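Local coordinates for protein cortical-lytic enzyme (Clostridium perfringens, PDB 5JIP) that probably cleaves the glycan strands of cortex peptidoglycan as a family 25 muramidase, in the cortical hydrolysis that accompanies spore germination, at residues A234-I242 against E312-N320; A42-I52 against Q88-Q98. All blocks are in the same frame, centred on the assembly; numbering follows the deposited sequence.

Interaction 1. Residues A234-I242 against E312-N320; sequences AVTGLNAYI and ERTEYILDN
Y316 lies against the backbone of L238-A240. Y316 CB meets the CD2 methyl of L238 at 3.7 Å. With CG anti to the backbone N (chi1 -174°), the ring reaches across to the opposing segment. Y316 CD2 comes to 3.5 Å from L238 O, which approaches the ring obliquely. Toward A240, Y316 CD1 touches A240 CB, and Y316 CE1 comes to 3.3 Å from A240 O. Over the face, N239 CA makes a CH-pi contact, 4.2 Å from the centroid of the Y316 ring. A240 N stands above the ring centre; this buried nitrogen has no hydrogen-bond partner in the model. At the tip, OH of Y316 lies beside OD1 of N239, whose amide plane is nearly perpendicular to the ring. N239 ND2 is hydrogen-bonded to N250 OD1, outside the two segments.

L318 and T314 make the contacts farther along the two segments. L318 presses CD2 against A240 and CD1 against I242. At the other end, T314 OG1 donates to V235 O over 2.6 Å, in the carbonyl plane and on a lone pair. T314 CG2 meets L238 CB at 3.9 Å. One water accepts from V235 N and T314 N and donates to E312 O.

The two strands run roughly parallel, their axes 25° apart, and belong to different sheets of the fibronectin type III-like beta sandwich: 239-243 beside 246-250, and 314-318 beside 296-304. No backbone hydrogen bond links the two segments directly. The sheets are therefore closed here by apolar side chains and a ring face, and the approach to the strands is tied by one hydroxyl and one water.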
ATOM      1  N   ALA A 234       0.265  16.706   0.048  1.00 12.18           N
ATOM      2  CA  ALA A 234      -0.457  16.829   1.307  1.00 11.47           C
ATOM      3  C   ALA A 234      -1.938  16.542   1.089  1.00  8.86           C
ATOM      4  O   ALA A 234      -2.498  16.783   0.018  1.00 10.08           O
ATOM      5  CB  ALA A 234      -0.289  18.220   1.902  1.00 15.74           C
ATOM      6  N   VAL A 235      -2.568  16.016   2.126  1.00 10.14           N
ATOM      7  CA  VAL A 235      -4.001  15.758   2.068  1.00  7.74           C
ATOM      8  C   VAL A 235      -4.758  17.088   2.108  1.00  8.48           C
ATOM      9  O   VAL A 235      -4.357  18.031   2.786  1.00  9.22           O
ATOM     10  CB  VAL A 235      -4.405  14.841   3.238  1.00  7.75           C
ATOM     11  CG1 VAL A 235      -5.937  14.608   3.292  1.00 10.26           C
ATOM     12  CG2 VAL A 235      -3.618  13.493   3.179  1.00  9.70           C
ATOM     13  N   THR A 236      -5.882  17.146   1.407  1.00  8.66           N
ATOM     14  CA  THR A 236      -6.712  18.341   1.403  1.00 15.61           C
ATOM     15  C   THR A 236      -8.094  18.002   1.930  1.00 16.32           C
ATOM     16  O   THR A 236      -8.483  16.832   1.999  1.00 13.61           O
ATOM     17  CB  THR A 236      -6.835  18.955   0.002  1.00 12.37           C
ATOM     18  OG1 THR A 236      -7.619  18.117  -0.847  1.00 15.74           O
ATOM     19  CG2 THR A 236      -5.429  19.144  -0.604  1.00 19.42           C
ATOM     20  N   GLY A 237      -8.826  19.045   2.314  1.00 16.93           N
ATOM     21  CA  GLY A 237     -10.198  18.881   2.763  1.00 15.68           C
ATOM     22  C   GLY A 237     -10.347  18.172   4.090  1.00 12.22           C
ATOM     23  O   GLY A 237     -11.395  17.568   4.348  1.00 13.77           O
ATOM     24  N   LEU A 238      -9.349  18.278   4.964  1.00 13.10           N
ATOM     25  CA  LEU A 238      -9.388  17.576   6.230  1.00 14.14           C
ATOM     26  C   LEU A 238     -10.415  18.233   7.138  1.00 17.42           C
ATOM     27  O   LEU A 238     -10.480  19.455   7.238  1.00 15.40           O
ATOM     28  CB  LEU A 238      -8.018  17.595   6.903  1.00 12.29           C
ATOM     29  CG  LEU A 238      -7.921  16.830   8.223  1.00 11.93           C
ATOM     30  CD1 LEU A 238      -8.185  15.329   8.023  1.00 13.17           C
ATOM     31  CD2 LEU A 238      -6.539  17.091   8.892  1.00 18.02           C
ATOM     32  N   ASN A 239     -11.185  17.413   7.830  1.00 11.55           N
ATOM     33  CA  ASN A 239     -12.264  17.894   8.683  1.00 14.98           C
ATOM     34  C   ASN A 239     -12.488  16.870   9.777  1.00 15.70           C
ATOM     35  O   ASN A 239     -12.326  15.670   9.558  1.00 13.94           O
ATOM     36  CB  ASN A 239     -13.562  18.106   7.900  1.00 16.42           C
ATOM     37  CG  ASN A 239     -14.684  18.620   8.777  1.00 27.40           C
ATOM     38  OD1 ASN A 239     -14.551  19.659   9.428  1.00 24.25           O
ATOM     39  ND2 ASN A 239     -15.791  17.890   8.808  1.00 26.78           N
ATOM     40  N   ALA A 240     -12.851  17.350  10.958  1.00 16.95           N
ATOM     41  CA  ALA A 240     -13.110  16.452  12.069  1.00 13.81           C
ATOM     42  C   ALA A 240     -14.130  17.086  12.996  1.00 18.23           C
ATOM     43  O   ALA A 240     -14.224  18.313  13.089  1.00 15.79           O
ATOM     44  CB  ALA A 240     -11.827  16.150  12.857  1.00 15.48           C
ATOM     45  N   TYR A 241     -14.863  16.233  13.713  1.00 18.09           N
ATOM     46  CA  TYR A 241     -15.762  16.679  14.769  1.00 17.52           C
ATOM     47  C   TYR A 241     -15.817  15.600  15.836  1.00 19.17           C
ATOM     48  O   TYR A 241     -15.541  14.423  15.568  1.00 17.25           O
ATOM     49  CB  TYR A 241     -17.166  17.008  14.217  1.00 18.02           C
ATOM     50  CG  TYR A 241     -17.957  15.826  13.683  1.00 21.57           C
ATOM     51  CD1 TYR A 241     -18.734  15.038  14.529  1.00 20.61           C
ATOM     52  CD2 TYR A 241     -17.942  15.509  12.328  1.00 24.76           C
ATOM     53  CE1 TYR A 241     -19.461  13.970  14.048  1.00 25.57           C
ATOM     54  CE2 TYR A 241     -18.663  14.432  11.831  1.00 20.78           C
ATOM     55  CZ  TYR A 241     -19.423  13.669  12.697  1.00 24.95           C
ATOM     56  OH  TYR A 241     -20.141  12.607  12.220  1.00 23.00           O
ATOM     57  N   ILE A 242     -16.174  16.013  17.053  1.00 16.80           N
ATOM     58  CA  ILE A 242     -16.318  15.110  18.189  1.00 22.07           C
ATOM     59  C   ILE A 242     -17.800  14.924  18.474  1.00 22.25           C
ATOM     60  O   ILE A 242     -18.553  15.896  18.534  1.00 23.72           O
ATOM     61  CB  ILE A 242     -15.581  15.634  19.430  1.00 22.85           C
ATOM     62  CG1 ILE A 242     -14.079  15.706  19.137  1.00 24.42           C
ATOM     63  CG2 ILE A 242     -15.846  14.749  20.615  1.00 30.94           C
ATOM     64  CD1 ILE A 242     -13.216  16.085  20.332  1.00 37.58           C
ATOM     65  N   GLU A 312       4.307  17.265   4.260  1.00 14.39           N
ATOM     66  CA  GLU A 312       3.703  17.887   5.423  1.00 16.34           C
ATOM     67  C   GLU A 312       2.441  17.123   5.817  1.00 12.23           C
ATOM     68  O   GLU A 312       1.713  16.600   4.965  1.00 11.87           O
ATOM     69  CB  GLU A 312       3.351  19.370   5.147  1.00 19.45           C
ATOM     70  CG  GLU A 312       4.513  20.218   4.564  1.00 24.15           C
ATOM     71  CD  GLU A 312       5.721  20.366   5.496  1.00 33.14           C
ATOM     72  OE1 GLU A 312       5.638  19.994   6.691  1.00 35.54           O
ATOM     73  OE2 GLU A 312       6.775  20.862   5.024  1.00 39.12           O
ATOM     74  N   ARG A 313       2.177  17.081   7.117  1.00 13.46           N
ATOM     75  CA  ARG A 313       0.929  16.525   7.635  1.00 15.10           C
ATOM     76  C   ARG A 313      -0.106  17.632   7.771  1.00 20.21           C
ATOM     77  O   ARG A 313       0.047  18.538   8.594  1.00 18.65           O
ATOM     78  CB  ARG A 313       1.159  15.844   8.971  1.00 13.19           C
ATOM     79  CG  ARG A 313       1.992  14.605   8.856  1.00 12.41           C
ATOM     80  CD  ARG A 313       2.072  13.908  10.170  1.00 14.89           C
ATOM     81  NE  ARG A 313       2.848  12.682  10.065  1.00 13.70           N
ATOM     82  CZ  ARG A 313       3.320  12.013  11.104  1.00 13.79           C
ATOM     83  NH1 ARG A 313       3.068  12.438  12.336  1.00 13.72           N
ATOM     84  NH2 ARG A 313       4.033  10.912  10.904  1.00  9.92           N
ATOM     85  N   THR A 314      -1.161  17.551   6.974  1.00 14.02           N
ATOM     86  CA  THR A 314      -2.280  18.467   7.113  1.00 14.44           C
ATOM     87  C   THR A 314      -2.907  18.290   8.487  1.00 15.24           C
ATOM     88  O   THR A 314      -3.046  17.170   8.984  1.00 11.65           O
ATOM     89  CB  THR A 314      -3.306  18.204   6.020  1.00 12.53           C
ATOM     90  OG1 THR A 314      -2.695  18.357   4.728  1.00 18.33           O
ATOM     91  CG2 THR A 314      -4.490  19.155   6.138  1.00 16.65           C
ATOM     92  N   GLU A 315      -3.279  19.409   9.106  1.00 16.76           N
ATOM     93  CA  GLU A 315      -3.755  19.441  10.481  1.00 14.65           C
ATOM     94  C   GLU A 315      -5.168  19.998  10.545  1.00 18.17           C
ATOM     95  O   GLU A 315      -5.563  20.836   9.728  1.00 17.48           O
ATOM     96  CB  GLU A 315      -2.918  20.350  11.379  1.00 18.88           C
ATOM     97  CG  GLU A 315      -1.517  19.973  11.573  1.00 39.66           C
ATOM     98  CD  GLU A 315      -0.806  21.007  12.428  1.00 23.08           C
ATOM     99  OE1 GLU A 315      -1.457  22.012  12.818  1.00 33.05           O
ATOM    100  OE2 GLU A 315       0.385  20.809  12.714  1.00 36.70           O
ATOM    101  N   TYR A 316      -5.902  19.552  11.561  1.00 17.38           N
ATOM    102  CA  TYR A 316      -7.203  20.111  11.899  1.00 18.47           C
ATOM    103  C   TYR A 316      -7.292  20.156  13.421  1.00 18.73           C
ATOM    104  O   TYR A 316      -7.194  19.113  14.070  1.00 18.22           O
ATOM    105  CB  TYR A 316      -8.337  19.279  11.297  1.00 17.82           C
ATOM    106  CG  TYR A 316      -9.687  19.910  11.502  1.00 19.84           C
ATOM    107  CD1 TYR A 316     -10.371  19.742  12.688  1.00 23.79           C
ATOM    108  CD2 TYR A 316     -10.251  20.698  10.527  1.00 19.13           C
ATOM    109  CE1 TYR A 316     -11.601  20.337  12.892  1.00 23.54           C
ATOM    110  CE2 TYR A 316     -11.482  21.286  10.710  1.00 24.82           C
ATOM    111  CZ  TYR A 316     -12.155  21.103  11.900  1.00 20.48           C
ATOM    112  OH  TYR A 316     -13.383  21.698  12.111  1.00 24.88           O
ATOM    113  N   ILE A 317      -7.469  21.352  13.990  1.00 16.98           N
ATOM    114  CA  ILE A 317      -7.485  21.536  15.443  1.00 22.54           C
ATOM    115  C   ILE A 317      -8.928  21.556  15.921  1.00 19.69           C
ATOM    116  O   ILE A 317      -9.710  22.418  15.505  1.00 22.04           O
ATOM    117  CB  ILE A 317      -6.776  22.831  15.868  1.00 25.45           C
ATOM    118  CG1 ILE A 317      -5.360  22.902  15.278  1.00 25.96           C
ATOM    119  CG2 ILE A 317      -6.736  22.923  17.387  1.00 22.24           C
ATOM    120  CD1 ILE A 317      -4.504  21.731  15.627  1.00 25.46           C
ATOM    121  N   LEU A 318      -9.264  20.618  16.811  1.00 20.07           N
ATOM    122  CA  LEU A 318     -10.543  20.593  17.512  1.00 21.38           C
ATOM    123  C   LEU A 318     -10.424  21.363  18.818  1.00 30.30           C
ATOM    124  O   LEU A 318      -9.657  20.964  19.701  1.00 29.34           O
ATOM    125  CB  LEU A 318     -10.967  19.167  17.824  1.00 24.30           C
ATOM    126  CG  LEU A 318     -11.227  18.287  16.618  1.00 24.87           C
ATOM    127  CD1 LEU A 318     -10.941  16.833  16.970  1.00 28.22           C
ATOM    128  CD2 LEU A 318     -12.671  18.461  16.192  1.00 25.22           C
ATOM    129  N   ASP A 319     -11.219  22.431  18.953  1.00 40.66           N
ATOM    130  CA  ASP A 319     -11.147  23.291  20.132  1.00 41.74           C
ATOM    131  C   ASP A 319     -11.395  22.507  21.412  1.00 41.83           C
ATOM    132  O   ASP A 319     -10.711  22.721  22.421  1.00 43.33           O
ATOM    133  CB  ASP A 319     -12.155  24.431  19.997  1.00 45.49           C
ATOM    134  CG  ASP A 319     -11.694  25.494  19.027  1.00 57.25           C
ATOM    135  OD1 ASP A 319     -10.458  25.662  18.899  1.00 56.10           O
ATOM    136  OD2 ASP A 319     -12.553  26.158  18.398  1.00 61.92           O
ATOM    137  N   ASN A 320     -12.371  21.604  21.393  1.00 41.58           N
ATOM    138  CA  ASN A 320     -12.640  20.728  22.528  1.00 46.67           C
ATOM    139  C   ASN A 320     -12.866  21.484  23.851  1.00 40.16           C
ATOM    140  O   ASN A 320     -13.630  22.458  23.909  1.00 50.75           O
ATOM    141  CB  ASN A 320     -11.484  19.753  22.690  1.00 31.69           C
ATOM    142  CG  ASN A 320     -11.781  18.666  23.691  1.00 35.49           C
ATOM    143  OD1 ASN A 320     -12.884  18.111  23.724  1.00 45.64           O
ATOM    144  ND2 ASN A 320     -10.805  18.364  24.526  1.00 39.16           N
TER
HETATM  145  O   HOH W   1      -0.821  15.615   4.427  1.00  9.98           O

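Interaction 2. Residues A42-I52 against Q88-Q98; sequences ASGSGTGKLRI and QADQFIDVLQQ
A42 presents its CB as a small knob to helix 83-100. A42 CB enters a hollow bounded by F92 CE1 at 3.8 Å, V95 CG1 at 3.9 Å and, more loosely, L96 CD2. It meets the F92 ring at its edge, while L96 CD1 lies over one face of that ring. V95 is the matching bump from the helix. V95 CG1 rests 3.4 Å from A42 O and 3.8 Å from I52 CG1, wedged between strands 38-44 and 51-52. F56 of helix 56-66 also packs on both A42 and V95.

Further along, the L50 and Q91 side chains run alongside each other, each toward the other's backbone. The branch point CG of L50 comes to 3.3 Å from Q91 OE1. S43 OG reaches F92 CD1 obliquely, 3.6 Å away, but its hydrogen bond is to H74. Q88 is held by H74 too. No direct hydrogen bond crosses the contact. One water joins S45 OG to Q91 OE1, and a second accepts from L50 N and weakly from Q91 NE2.

The helix runs against strand 38-44 at 152°, nearly antiparallel. It follows the neighbouring parallel strand 70-75. This packing of a helix on the outer side of parallel strands is that of the TIM-barrel-like beta/alpha fold of family 25 glycoside hydrolases.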
ATOM      1  N   ALA A  42      23.585  16.588  -7.887  1.00  6.38           N
ATOM      2  CA  ALA A  42      23.753  17.411  -6.697  1.00  8.01           C
ATOM      3  C   ALA A  42      25.204  17.459  -6.280  1.00  8.48           C
ATOM      4  O   ALA A  42      25.725  18.536  -5.978  1.00  6.86           O
ATOM      5  CB  ALA A  42      22.919  16.882  -5.540  1.00  8.60           C
ATOM      6  N   SER A  43      25.848  16.294  -6.223  1.00  6.85           N
ATOM      7  CA  SER A  43      27.160  16.166  -5.599  1.00  9.98           C
ATOM      8  C   SER A  43      27.830  14.927  -6.154  1.00  9.19           C
ATOM      9  O   SER A  43      27.224  14.123  -6.866  1.00 10.03           O
ATOM     10  CB  SER A  43      27.067  16.062  -4.074  1.00 10.80           C
ATOM     11  OG  SER A  43      26.188  14.997  -3.682  1.00  9.88           O
ATOM     12  N   GLY A  44      29.092  14.773  -5.796  1.00  8.36           N
ATOM     13  CA  GLY A  44      29.849  13.629  -6.248  1.00  9.21           C
ATOM     14  C   GLY A  44      31.188  13.567  -5.561  1.00 10.22           C
ATOM     15  O   GLY A  44      31.736  14.584  -5.138  1.00 11.05           O
ATOM     16  N   SER A  45      31.686  12.346  -5.414  1.00 10.35           N
ATOM     17  CA  SER A  45      32.966  12.066  -4.790  1.00 11.83           C
ATOM     18  C   SER A  45      33.926  11.409  -5.779  1.00  9.01           C
ATOM     19  O   SER A  45      34.960  10.862  -5.364  1.00 12.35           O
ATOM     20  CB  SER A  45      32.730  11.181  -3.560  1.00 10.42           C
ATOM     21  OG  SER A  45      31.907  11.849  -2.593  1.00 11.93           O
ATOM     22  N   GLY A  46      33.597  11.461  -7.069  1.00  9.57           N
ATOM     23  CA  GLY A  46      34.381  10.798  -8.096  1.00 13.75           C
ATOM     24  C   GLY A  46      35.802  11.311  -8.219  1.00 15.59           C
ATOM     25  O   GLY A  46      36.686  10.582  -8.686  1.00 13.39           O
ATOM     26  N   THR A  47      36.048  12.556  -7.822  1.00 16.14           N
ATOM     27  CA  THR A  47      37.402  13.101  -7.875  1.00 17.29           C
ATOM     28  C   THR A  47      38.236  12.763  -6.645  1.00 24.18           C
ATOM     29  O   THR A  47      39.404  13.173  -6.589  1.00 21.99           O
ATOM     30  CB  THR A  47      37.389  14.638  -8.052  1.00 13.45           C
ATOM     31  OG1 THR A  47      36.935  15.266  -6.849  1.00 15.93           O
ATOM     32  CG2 THR A  47      36.524  15.050  -9.237  1.00 15.28           C
ATOM     33  N   GLY A  48      37.678  12.038  -5.660  1.00 15.32           N
ATOM     34  CA  GLY A  48      38.374  11.689  -4.437  1.00 19.46           C
ATOM     35  C   GLY A  48      37.932  12.462  -3.214  1.00 22.57           C
ATOM     36  O   GLY A  48      38.280  12.070  -2.097  1.00 31.22           O
ATOM     37  N   LYS A  49      37.177  13.541  -3.394  1.00 22.23           N
ATOM     38  CA  LYS A  49      36.569  14.273  -2.293  1.00 16.19           C
ATOM     39  C   LYS A  49      35.185  14.734  -2.738  1.00 15.25           C
ATOM     40  O   LYS A  49      34.903  14.829  -3.934  1.00 15.36           O
ATOM     41  CB  LYS A  49      37.411  15.481  -1.862  1.00 19.00           C
ATOM     42  CG  LYS A  49      37.373  16.687  -2.822  1.00 26.76           C
ATOM     43  CD  LYS A  49      37.985  17.952  -2.177  1.00 46.51           C
ATOM     44  CE  LYS A  49      37.587  19.214  -2.926  1.00 50.71           C
ATOM     45  NZ  LYS A  49      38.676  20.245  -2.940  1.00 68.16           N
ATOM     46  N   LEU A  50      34.340  15.041  -1.754  1.00 16.66           N
ATOM     47  CA  LEU A  50      32.991  15.534  -2.013  1.00 16.00           C
ATOM     48  C   LEU A  50      33.036  16.910  -2.677  1.00 16.11           C
ATOM     49  O   LEU A  50      33.631  17.852  -2.141  1.00 16.52           O
ATOM     50  CB  LEU A  50      32.213  15.606  -0.700  1.00 15.06           C
ATOM     51  CG  LEU A  50      30.696  15.864  -0.761  1.00 18.89           C
ATOM     52  CD1 LEU A  50      30.316  17.291  -1.167  1.00 20.19           C
ATOM     53  CD2 LEU A  50      30.035  14.885  -1.684  1.00 12.47           C
ATOM     54  N   ARG A  51      32.405  17.031  -3.837  1.00 12.24           N
ATOM     55  CA  ARG A  51      32.228  18.318  -4.501  1.00 10.07           C
ATOM     56  C   ARG A  51      30.755  18.538  -4.812  1.00 13.91           C
ATOM     57  O   ARG A  51      30.123  17.694  -5.453  1.00 11.52           O
ATOM     58  CB  ARG A  51      33.033  18.386  -5.788  1.00 13.79           C
ATOM     59  CG  ARG A  51      34.524  18.363  -5.552  1.00 17.69           C
ATOM     60  CD  ARG A  51      35.298  18.358  -6.838  1.00 23.14           C
ATOM     61  NE  ARG A  51      36.692  18.725  -6.580  1.00 28.29           N
ATOM     62  CZ  ARG A  51      37.595  18.940  -7.524  1.00 43.49           C
ATOM     63  NH1 ARG A  51      37.269  18.824  -8.815  1.00 37.94           N
ATOM     64  NH2 ARG A  51      38.829  19.270  -7.168  1.00 45.41           N
ATOM     65  N   ILE A  52      30.239  19.710  -4.452  1.00 10.89           N
ATOM     66  CA  ILE A  52      28.915  20.093  -4.908  1.00 12.14           C
ATOM     67  C   ILE A  52      28.994  20.389  -6.390  1.00 11.42           C
ATOM     68  O   ILE A  52      29.966  20.990  -6.872  1.00 11.10           O
ATOM     69  CB  ILE A  52      28.392  21.315  -4.131  1.00 12.30           C
ATOM     70  CG1 ILE A  52      26.948  21.608  -4.528  1.00 14.55           C
ATOM     71  CG2 ILE A  52      29.209  22.559  -4.450  1.00 24.36           C
ATOM     72  CD1 ILE A  52      26.246  22.598  -3.597  1.00 25.98           C
ATOM     73  N   GLN A  88      29.266   9.962   2.911  1.00 12.61           N
ATOM     74  CA  GLN A  88      28.734  10.445   1.648  1.00 11.91           C
ATOM     75  C   GLN A  88      27.229  10.626   1.723  1.00  8.45           C
ATOM     76  O   GLN A  88      26.701  11.608   1.192  1.00  8.03           O
ATOM     77  CB  GLN A  88      29.118   9.519   0.511  1.00  9.09           C
ATOM     78  CG  GLN A  88      30.582   9.710   0.110  1.00 14.18           C
ATOM     79  CD  GLN A  88      31.041   8.743  -0.931  1.00 13.15           C
ATOM     80  OE1 GLN A  88      30.410   8.579  -1.985  1.00  8.72           O
ATOM     81  NE2 GLN A  88      32.175   8.109  -0.663  1.00 10.26           N
ATOM     82  N   ALA A  89      26.522   9.717   2.402  1.00 10.52           N
ATOM     83  CA  ALA A  89      25.083   9.920   2.563  1.00 10.77           C
ATOM     84  C   ALA A  89      24.794  11.211   3.322  1.00 12.19           C
ATOM     85  O   ALA A  89      23.907  11.988   2.938  1.00 10.03           O
ATOM     86  CB  ALA A  89      24.436   8.731   3.273  1.00 14.06           C
ATOM     87  N   ASP A  90      25.538  11.474   4.398  1.00 12.16           N
ATOM     88  CA  ASP A  90      25.309  12.708   5.137  1.00 11.59           C
ATOM     89  C   ASP A  90      25.624  13.929   4.285  1.00  7.31           C
ATOM     90  O   ASP A  90      24.945  14.951   4.390  1.00  9.71           O
ATOM     91  CB  ASP A  90      26.145  12.739   6.418  1.00 13.31           C
ATOM     92  CG  ASP A  90      25.585  11.843   7.517  1.00 16.32           C
ATOM     93  OD1 ASP A  90      24.457  11.312   7.392  1.00 15.46           O
ATOM     94  OD2 ASP A  90      26.281  11.671   8.526  1.00 15.89           O
ATOM     95  N   GLN A  91      26.671  13.850   3.453  1.00  9.27           N
ATOM     96  CA  GLN A  91      27.032  14.987   2.602  1.00 10.06           C
ATOM     97  C   GLN A  91      25.955  15.252   1.561  1.00  7.48           C
ATOM     98  O   GLN A  91      25.602  16.408   1.295  1.00  8.89           O
ATOM     99  CB  GLN A  91      28.366  14.720   1.913  1.00 12.63           C
ATOM    100  CG  GLN A  91      29.585  14.765   2.847  1.00 15.48           C
ATOM    101  CD  GLN A  91      30.845  14.170   2.210  1.00 13.32           C
ATOM    102  OE1 GLN A  91      30.766  13.314   1.334  1.00 15.01           O
ATOM    103  NE2 GLN A  91      32.004  14.614   2.661  1.00 14.24           N
ATOM    104  N   PHE A  92      25.441  14.184   0.953  1.00 10.09           N
ATOM    105  CA  PHE A  92      24.367  14.293  -0.027  1.00  8.91           C
ATOM    106  C   PHE A  92      23.120  14.927   0.592  1.00 10.13           C
ATOM    107  O   PHE A  92      22.512  15.830   0.002  1.00 10.03           O
ATOM    108  CB  PHE A  92      24.097  12.894  -0.574  1.00  9.85           C
ATOM    109  CG  PHE A  92      23.080  12.824  -1.691  1.00  7.38           C
ATOM    110  CD1 PHE A  92      22.973  13.821  -2.654  1.00  6.29           C
ATOM    111  CD2 PHE A  92      22.248  11.716  -1.784  1.00  9.04           C
ATOM    112  CE1 PHE A  92      22.051  13.710  -3.679  1.00  9.48           C
ATOM    113  CE2 PHE A  92      21.328  11.608  -2.808  1.00  5.33           C
ATOM    114  CZ  PHE A  92      21.220  12.601  -3.754  1.00  6.39           C
ATOM    115  N   ILE A  93      22.751  14.481   1.787  1.00  7.22           N
ATOM    116  CA  ILE A  93      21.607  15.031   2.515  1.00  9.03           C
ATOM    117  C   ILE A  93      21.768  16.532   2.700  1.00  9.74           C
ATOM    118  O   ILE A  93      20.817  17.300   2.557  1.00  9.77           O
ATOM    119  CB  ILE A  93      21.455  14.303   3.868  1.00 13.01           C
ATOM    120  CG1 ILE A  93      20.936  12.891   3.631  1.00  9.30           C
ATOM    121  CG2 ILE A  93      20.525  15.071   4.826  1.00 11.72           C
ATOM    122  CD1 ILE A  93      21.064  11.984   4.841  1.00 12.08           C
ATOM    123  N   ASP A  94      22.970  16.957   3.071  1.00 13.48           N
ATOM    124  CA  ASP A  94      23.271  18.374   3.250  1.00 13.97           C
ATOM    125  C   ASP A  94      23.130  19.127   1.934  1.00 11.58           C
ATOM    126  O   ASP A  94      22.424  20.141   1.864  1.00 12.28           O
ATOM    127  CB  ASP A  94      24.681  18.476   3.852  1.00 13.37           C
ATOM    128  CG  ASP A  94      25.184  19.910   4.046  1.00 23.11           C
ATOM    129  OD1 ASP A  94      24.473  20.891   3.793  1.00 29.65           O
ATOM    130  OD2 ASP A  94      26.356  20.028   4.473  1.00 39.13           O
ATOM    131  N   VAL A  95      23.745  18.616   0.857  1.00  9.74           N
ATOM    132  CA  VAL A  95      23.690  19.328  -0.427  1.00  8.05           C
ATOM    133  C   VAL A  95      22.258  19.417  -0.939  1.00 10.38           C
ATOM    134  O   VAL A  95      21.826  20.469  -1.421  1.00 10.10           O
ATOM    135  CB  VAL A  95      24.614  18.660  -1.455  1.00  7.86           C
ATOM    136  CG1 VAL A  95      24.483  19.288  -2.859  1.00 10.76           C
ATOM    137  CG2 VAL A  95      26.028  18.767  -0.984  1.00 10.71           C
ATOM    138  N   LEU A  96      21.508  18.316  -0.861  1.00  9.85           N
ATOM    139  CA  LEU A  96      20.121  18.332  -1.330  1.00 10.16           C
ATOM    140  C   LEU A  96      19.347  19.480  -0.711  1.00 10.31           C
ATOM    141  O   LEU A  96      18.605  20.185  -1.411  1.00  9.67           O
ATOM    142  CB  LEU A  96      19.423  17.016  -1.012  1.00  8.28           C
ATOM    143  CG  LEU A  96      19.817  15.831  -1.885  1.00  6.44           C
ATOM    144  CD1 LEU A  96      19.381  14.531  -1.205  1.00  8.45           C
ATOM    145  CD2 LEU A  96      19.262  15.894  -3.306  1.00  9.43           C
ATOM    146  N   GLN A  97      19.485  19.666   0.610  1.00 10.24           N
ATOM    147  CA  GLN A  97      18.762  20.739   1.280  1.00 10.05           C
ATOM    148  C   GLN A  97      19.250  22.104   0.826  1.00 13.02           C
ATOM    149  O   GLN A  97      18.460  23.057   0.764  1.00 11.94           O
ATOM    150  CB  GLN A  97      18.890  20.594   2.785  1.00 11.37           C
ATOM    151  CG  GLN A  97      18.200  19.368   3.293  1.00 13.92           C
ATOM    152  CD  GLN A  97      18.427  19.136   4.757  1.00 15.36           C
ATOM    153  OE1 GLN A  97      17.639  19.553   5.591  1.00 15.67           O
ATOM    154  NE2 GLN A  97      19.499  18.439   5.077  1.00 15.12           N
ATOM    155  N   GLN A  98      20.541  22.233   0.517  1.00 11.37           N
ATOM    156  CA  GLN A  98      21.015  23.500  -0.023  1.00 12.91           C
ATOM    157  C   GLN A  98      20.298  23.830  -1.324  1.00 15.50           C
ATOM    158  O   GLN A  98      19.995  24.995  -1.606  1.00 12.09           O
ATOM    159  CB  GLN A  98      22.528  23.461  -0.254  1.00 11.27           C
ATOM    160  CG  GLN A  98      23.351  23.256   0.988  1.00 13.51           C
ATOM    161  CD  GLN A  98      24.845  23.327   0.707  1.00 12.55           C
ATOM    162  OE1 GLN A  98      25.293  24.144  -0.099  1.00 19.49           O
ATOM    163  NE2 GLN A  98      25.610  22.486   1.364  1.00 15.14           N
TER
HETATM  164  O   HOH W   2      33.101  11.893  -0.042  1.00 19.84           O
HETATM  165  O   HOH W   3      35.036  14.063   1.243  1.00 13.44           O

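Overall arrangement
The two contacts hold no element in common. Interaction 2 lies in the catalytic-family beta/alpha barrel and interaction 1 in the C-terminal beta sandwich; their centres are 38 Å apart, with nearest atoms about 11 Å apart. Interaction 2 is mostly buried and packs a helix on strands. Interaction 1 is only partly buried and brings together edge strands of two sheets. Aliphatic knobs dominate interaction 2, and water bridges its more polar end. Interaction 1 adds a direct hydroxyl-carbonyl bond and an aromatic face packed on a peptide. Interaction 2 lies away from the magnesium site, whereas V235 of interaction 1 has its side chain about 13 Å from the magnesium ion.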